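Long-range contacts in phosphoethanolamine N-methyltransferase 1 (Haemonchus contortus, PDB 4KRG), which probably catalyses the S-adenosylmethionine-dependent N-methylation of phosphoethanolamine, on the nematode route to phosphocholine: residues 380-385 against 405-410; 436-441 against 452-457. All coordinates share one frame; numbering follows the deposited sequence.

Interaction 1 (380-385 against 405-410); sequences LLATCD and LEPVSG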
loop_
_atom_site.group_PDB
_atom_site.type_symbol
_atom_site.label_atom_id
_atom_site.label_comp_id
_atom_site.label_asym_id
_atom_site.label_seq_id
_atom_site.Cartn_x
_atom_site.Cartn_y
_atom_site.Cartn_z
ATOM N N LEU A 380 1.489 19.866 7.348
ATOM C CA LEU A 380 2.911 19.508 7.287
ATOM C C LEU A 380 3.681 19.923 8.537
ATOM O O LEU A 380 4.289 19.087 9.203
ATOM C CB LEU A 380 3.582 20.113 6.052
ATOM C CG LEU A 380 5.056 19.732 5.876
ATOM C CD1 LEU A 380 5.199 18.272 5.442
ATOM C CD2 LEU A 380 5.745 20.663 4.890
ATOM N N LEU A 381 3.662 21.217 8.844
ATOM C CA LEU A 381 4.375 21.741 10.010
ATOM C C LEU A 381 3.763 21.219 11.307
ATOM O O LEU A 381 4.463 21.026 12.298
ATOM C CB LEU A 381 4.366 23.271 10.012
ATOM C CG LEU A 381 4.649 23.986 8.691
ATOM C CD1 LEU A 381 4.629 25.495 8.880
ATOM C CD2 LEU A 381 5.972 23.562 8.121
ATOM N N ALA A 382 2.456 20.983 11.284
ATOM C CA ALA A 382 1.727 20.551 12.467
ATOM C C ALA A 382 2.131 19.147 12.923
ATOM O O ALA A 382 2.163 18.861 14.117
ATOM C CB ALA A 382 0.227 20.619 12.205
ATOM N N THR A 383 2.455 18.277 11.969
ATOM C CA THR A 383 2.678 16.861 12.270
ATOM C C THR A 383 4.120 16.364 12.108
ATOM O O THR A 383 4.473 15.308 12.639
ATOM C CB THR A 383 1.750 15.949 11.435
ATOM O OG1 THR A 383 2.151 15.982 10.063
ATOM C CG2 THR A 383 0.310 16.405 11.542
ATOM N N CYS A 384 4.945 17.109 11.372
ATOM C CA CYS A 384 6.318 16.680 11.082
ATOM C C CYS A 384 7.367 17.540 11.775
ATOM O O CYS A 384 7.127 18.721 12.039
ATOM C CB CYS A 384 6.573 16.722 9.577
ATOM S SG CYS A 384 5.390 15.775 8.618
ATOM N N ASP A 385 8.535 16.958 12.047
ATOM C CA ASP A 385 9.629 17.731 12.642
ATOM C C ASP A 385 10.535 18.379 11.592
ATOM O O ASP A 385 10.467 18.044 10.404
ATOM C CB ASP A 385 10.439 16.911 13.662
ATOM C CG ASP A 385 11.140 15.710 13.048
ATOM O OD1 ASP A 385 11.196 15.590 11.805
ATOM O OD2 ASP A 385 11.662 14.876 13.822
ATOM N N LEU A 405 -1.389 24.298 3.768
ATOM C CA LEU A 405 -2.514 24.737 4.590
ATOM C C LEU A 405 -2.258 24.185 5.981
ATOM O O LEU A 405 -2.020 22.988 6.148
ATOM C CB LEU A 405 -3.847 24.224 4.036
ATOM C CG LEU A 405 -5.135 24.621 4.771
ATOM C CD1 LEU A 405 -5.286 26.140 4.867
ATOM C CD2 LEU A 405 -6.344 24.012 4.084
ATOM N N GLU A 406 -2.269 25.056 6.982
ATOM C CA GLU A 406 -1.862 24.646 8.318
ATOM C C GLU A 406 -2.871 25.006 9.393
ATOM O O GLU A 406 -3.261 26.162 9.505
ATOM C CB GLU A 406 -0.516 25.281 8.668
ATOM C CG GLU A 406 0.647 24.742 7.881
ATOM C CD GLU A 406 0.928 23.289 8.197
ATOM O OE1 GLU A 406 0.643 22.845 9.337
ATOM O OE2 GLU A 406 1.435 22.588 7.296
ATOM N N PRO A 407 -3.285 24.016 10.203
ATOM C CA PRO A 407 -4.085 24.322 11.390
ATOM C C PRO A 407 -3.208 24.894 12.507
ATOM O O PRO A 407 -2.138 24.365 12.802
ATOM C CB PRO A 407 -4.641 22.953 11.794
ATOM C CG PRO A 407 -3.620 21.986 11.318
ATOM C CD PRO A 407 -3.079 22.564 10.034
ATOM N N VAL A 408 -3.645 25.998 13.099
ATOM C CA VAL A 408 -2.912 26.611 14.199
ATOM C C VAL A 408 -3.888 27.059 15.273
ATOM O O VAL A 408 -5.096 27.070 15.057
ATOM C CB VAL A 408 -2.095 27.835 13.744
ATOM C CG1 VAL A 408 -1.119 27.459 12.648
ATOM C CG2 VAL A 408 -3.024 28.961 13.283
ATOM N N SER A 409 -3.355 27.417 16.434
ATOM C CA SER A 409 -4.143 28.070 17.470
ATOM C C SER A 409 -3.843 29.561 17.392
ATOM O O SER A 409 -4.425 30.274 16.577
ATOM C CB SER A 409 -3.809 27.515 18.857
ATOM O OG SER A 409 -4.258 26.178 18.990
ATOM N N GLY A 410 -2.930 30.035 18.232
ATOM C CA GLY A 410 -2.455 31.397 18.109
ATOM C C GLY A 410 -1.671 31.545 16.819
ATOM O O GLY A 410 -0.942 30.635 16.425
#
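Glu406 reaches from strand 400-408 to the single turn of the short helix 380-383, and its carboxylate accepts two consecutive backbone N-H groups. OE2 takes the bond from Leu381 N at 3.0 Å; the bond is fairly straight, 155° at the hydrogen, but it arrives from above the carboxylate plane. OE1 is met by Ala382 N at 3.2 Å on its syn side, again tilted out of the plane. Amides at the start of a helix have no preceding turn to bond to, and a glutamate is long enough to supply the acceptors from a neighbouring strand. The cluster of N-H groups would probably stabilise the negative charge.

The contact ties helix 380-383, one residue past strand 372-378, to the adjacent parallel strand 400-408, in a half of the chain whose strand order is consistent with a Rossmann-like methyltransferase domain.

A bend at chi2 (-66°) turns the carboxylate onto the turn. Leu381 lies across the glutamate chain at about a right angle, its CG 3.8 Å from Glu406 OE2. Ala382, being small, sets its CB between Glu406 OE1, at 3.7 Å, and Pro407 CG, at 4.2 Å. Farther out, Arg419 bonds the carbonyls of Leu381 and Cys384, while Ile389 packs against Leu380 and Leu381. Glu406 is held by backbone bonding to Leu460 of the antiparallel strand 458-465.

Interaction 2 (436-441 against 452-457); sequences ESLNAE and VELSGC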
loop_
_atom_site.group_PDB
_atom_site.type_symbol
_atom_site.label_atom_id
_atom_site.label_comp_id
_atom_site.label_asym_id
_atom_site.label_seq_id
_atom_site.Cartn_x
_atom_site.Cartn_y
_atom_site.Cartn_z
ATOM N N GLU A 436 -12.247 32.165 5.918
ATOM C CA GLU A 436 -12.553 31.435 4.688
ATOM C C GLU A 436 -12.716 29.940 4.966
ATOM O O GLU A 436 -13.634 29.299 4.457
ATOM C CB GLU A 436 -11.457 31.652 3.637
ATOM C CG GLU A 436 -11.271 33.096 3.185
ATOM C CD GLU A 436 -10.109 33.812 3.879
ATOM O OE1 GLU A 436 -9.979 33.710 5.122
ATOM O OE2 GLU A 436 -9.322 34.486 3.177
ATOM N N SER A 437 -11.815 29.394 5.777
ATOM C CA SER A 437 -11.850 27.981 6.133
ATOM C C SER A 437 -13.087 27.650 6.963
ATOM O O SER A 437 -13.725 26.624 6.742
ATOM C CB SER A 437 -10.576 27.587 6.883
ATOM O OG SER A 437 -9.451 27.687 6.033
ATOM N N LEU A 438 -13.418 28.520 7.912
ATOM C CA LEU A 438 -14.633 28.370 8.705
ATOM C C LEU A 438 -15.862 28.267 7.809
ATOM O O LEU A 438 -16.711 27.401 8.002
ATOM C CB LEU A 438 -14.799 29.541 9.680
ATOM C CG LEU A 438 -13.969 29.549 10.966
ATOM C CD1 LEU A 438 -14.397 30.689 11.866
ATOM C CD2 LEU A 438 -14.110 28.234 11.711
ATOM N N ASN A 439 -15.941 29.141 6.814
ATOM C CA ASN A 439 -17.078 29.160 5.902
ATOM C C ASN A 439 -17.113 27.915 5.022
ATOM O O ASN A 439 -18.161 27.307 4.831
ATOM C CB ASN A 439 -17.020 30.392 4.997
ATOM C CG ASN A 439 -17.347 31.684 5.720
ATOM O OD1 ASN A 439 -17.900 31.690 6.823
ATOM N ND2 ASN A 439 -17.027 32.795 5.076
ATOM N N ALA A 440 -15.955 27.551 4.480
ATOM C CA ALA A 440 -15.864 26.427 3.556
ATOM C C ALA A 440 -16.091 25.092 4.260
ATOM O O ALA A 440 -16.764 24.214 3.725
ATOM C CB ALA A 440 -14.522 26.440 2.826
ATOM N N GLU A 441 -15.535 24.930 5.459
ATOM C CA GLU A 441 -15.730 23.682 6.194
ATOM C C GLU A 441 -17.192 23.453 6.565
ATOM O O GLU A 441 -17.700 22.342 6.423
ATOM C CB GLU A 441 -14.836 23.577 7.440
ATOM C CG GLU A 441 -14.951 22.198 8.099
ATOM C CD GLU A 441 -13.921 21.928 9.177
ATOM O OE1 GLU A 441 -13.122 22.835 9.495
ATOM O OE2 GLU A 441 -13.915 20.794 9.710
ATOM N N VAL A 452 -21.153 16.133 12.036
ATOM C CA VAL A 452 -19.910 16.310 12.760
ATOM C C VAL A 452 -19.659 17.798 12.996
ATOM O O VAL A 452 -20.341 18.649 12.419
ATOM C CB VAL A 452 -18.726 15.685 12.000
ATOM C CG1 VAL A 452 -19.061 14.263 11.565
ATOM C CG2 VAL A 452 -18.378 16.523 10.788
ATOM N N GLU A 453 -18.689 18.114 13.848
ATOM C CA GLU A 453 -18.366 19.507 14.128
ATOM C C GLU A 453 -17.255 19.968 13.210
ATOM O O GLU A 453 -16.621 19.149 12.549
ATOM C CB GLU A 453 -17.937 19.682 15.584
ATOM C CG GLU A 453 -18.949 19.185 16.603
ATOM C CD GLU A 453 -20.280 19.901 16.505
ATOM O OE1 GLU A 453 -20.298 21.069 16.067
ATOM O OE2 GLU A 453 -21.314 19.292 16.863
ATOM N N LEU A 454 -17.023 21.275 13.160
ATOM C CA LEU A 454 -15.909 21.804 12.387
ATOM C C LEU A 454 -14.621 21.373 13.068
ATOM O O LEU A 454 -14.618 21.127 14.274
ATOM C CB LEU A 454 -15.964 23.333 12.300
ATOM C CG LEU A 454 -16.700 23.956 11.106
ATOM C CD1 LEU A 454 -18.117 23.459 11.038
ATOM C CD2 LEU A 454 -16.678 25.474 11.172
ATOM N N SER A 455 -13.537 21.276 12.295
ATOM C CA SER A 455 -12.212 20.998 12.843
ATOM C C SER A 455 -11.938 21.923 14.024
ATOM O O SER A 455 -11.363 21.506 15.027
ATOM C CB SER A 455 -11.139 21.176 11.780
ATOM O OG SER A 455 -11.045 22.523 11.384
ATOM N N GLY A 456 -12.370 23.176 13.904
ATOM C CA GLY A 456 -12.373 24.096 15.025
ATOM C C GLY A 456 -11.057 24.812 15.229
ATOM O O GLY A 456 -10.840 25.436 16.269
ATOM N N CYS A 457 -10.177 24.720 14.236
ATOM C CA CYS A 457 -8.859 25.337 14.312
ATOM C C CYS A 457 -8.791 26.597 13.469
ATOM O O CYS A 457 -9.645 26.823 12.614
ATOM C CB CYS A 457 -7.794 24.361 13.814
ATOM S SG CYS A 457 -7.510 23.006 14.927
HETATM O O HOH W 1 -14.991 18.672 10.735
#
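Leu438 and Glu441, one turn apart on helix 434-448, meet Leu454 and Ser455 in the loop that leads from this helix to strand 458-465. Helix and loop connect strand 428-432 to strand 458-465, which lies antiparallel between 400-408 and 428-432, consistent with the final strand of the class I methyltransferase fold. The contact lies at the surface.

Leu438 comes first. Its side chain and that of Leu454 cross at about a right angle, with Leu438 CD2 and Leu454 CD2 3.8 Å apart. The same methyl of Leu454 also rests 3.7 Å from the carbonyl oxygen of Leu438, so this leucine lies against helix backbone as well as side chain. Val442 and Ile445, farther along the helix, extend the apolar surface beneath Leu454, a place suited to a branched aliphatic residue.

Glu441 carries the polar half. With CG anti to the backbone N (chi1 -174°) and the chain extended beyond it, the side chain slides past Leu454 in the opposite direction, Glu441 CG to Leu454 CG 3.9 Å, and delivers its carboxylate to Ser455. Trp278 packs against Glu441, a buried residue whose carboxylate oxygens both have donors. A water donates to Glu441 OE2 at 2.6 Å. Serine suits its position because one residue offers both a backbone and a side-chain donor, fixing the rotation of the carboxylate. Ser455 OG is shared with the hydroxyl of Tyr459. Glu441 OE1 accepts the hydroxyl OG of Ser455 through its syn lone pair at 2.8 Å; Glu441 OE2 accepts Ser455 N at 2.7 Å, from 40° above the carboxylate plane.

How the interactions relate
Both contacts belong to the C-terminal half of the chain, whereas the phosphoethanolamine and S-adenosylhomocysteine pockets are built from residues no later than 186; neither contact contributes to them. The centres of interactions 1 and 2 are about 16 Å apart. They nevertheless touch: Cys457 CB of interaction 2 lies 4.0 Å from Pro407 CB of interaction 1, and equally far from Val408 O. The link runs through the antiparallel pairing of strands 400-408 and 458-465, where Val408 bonds Asn458, the residue after Cys457. Tyr459 makes a second bridge, packing against Pro407 while its hydroxyl bonds Ser455 OG. Both rest on a buried glutamate: Glu406 takes two backbone N-H groups, Glu441 one and a hydroxyl.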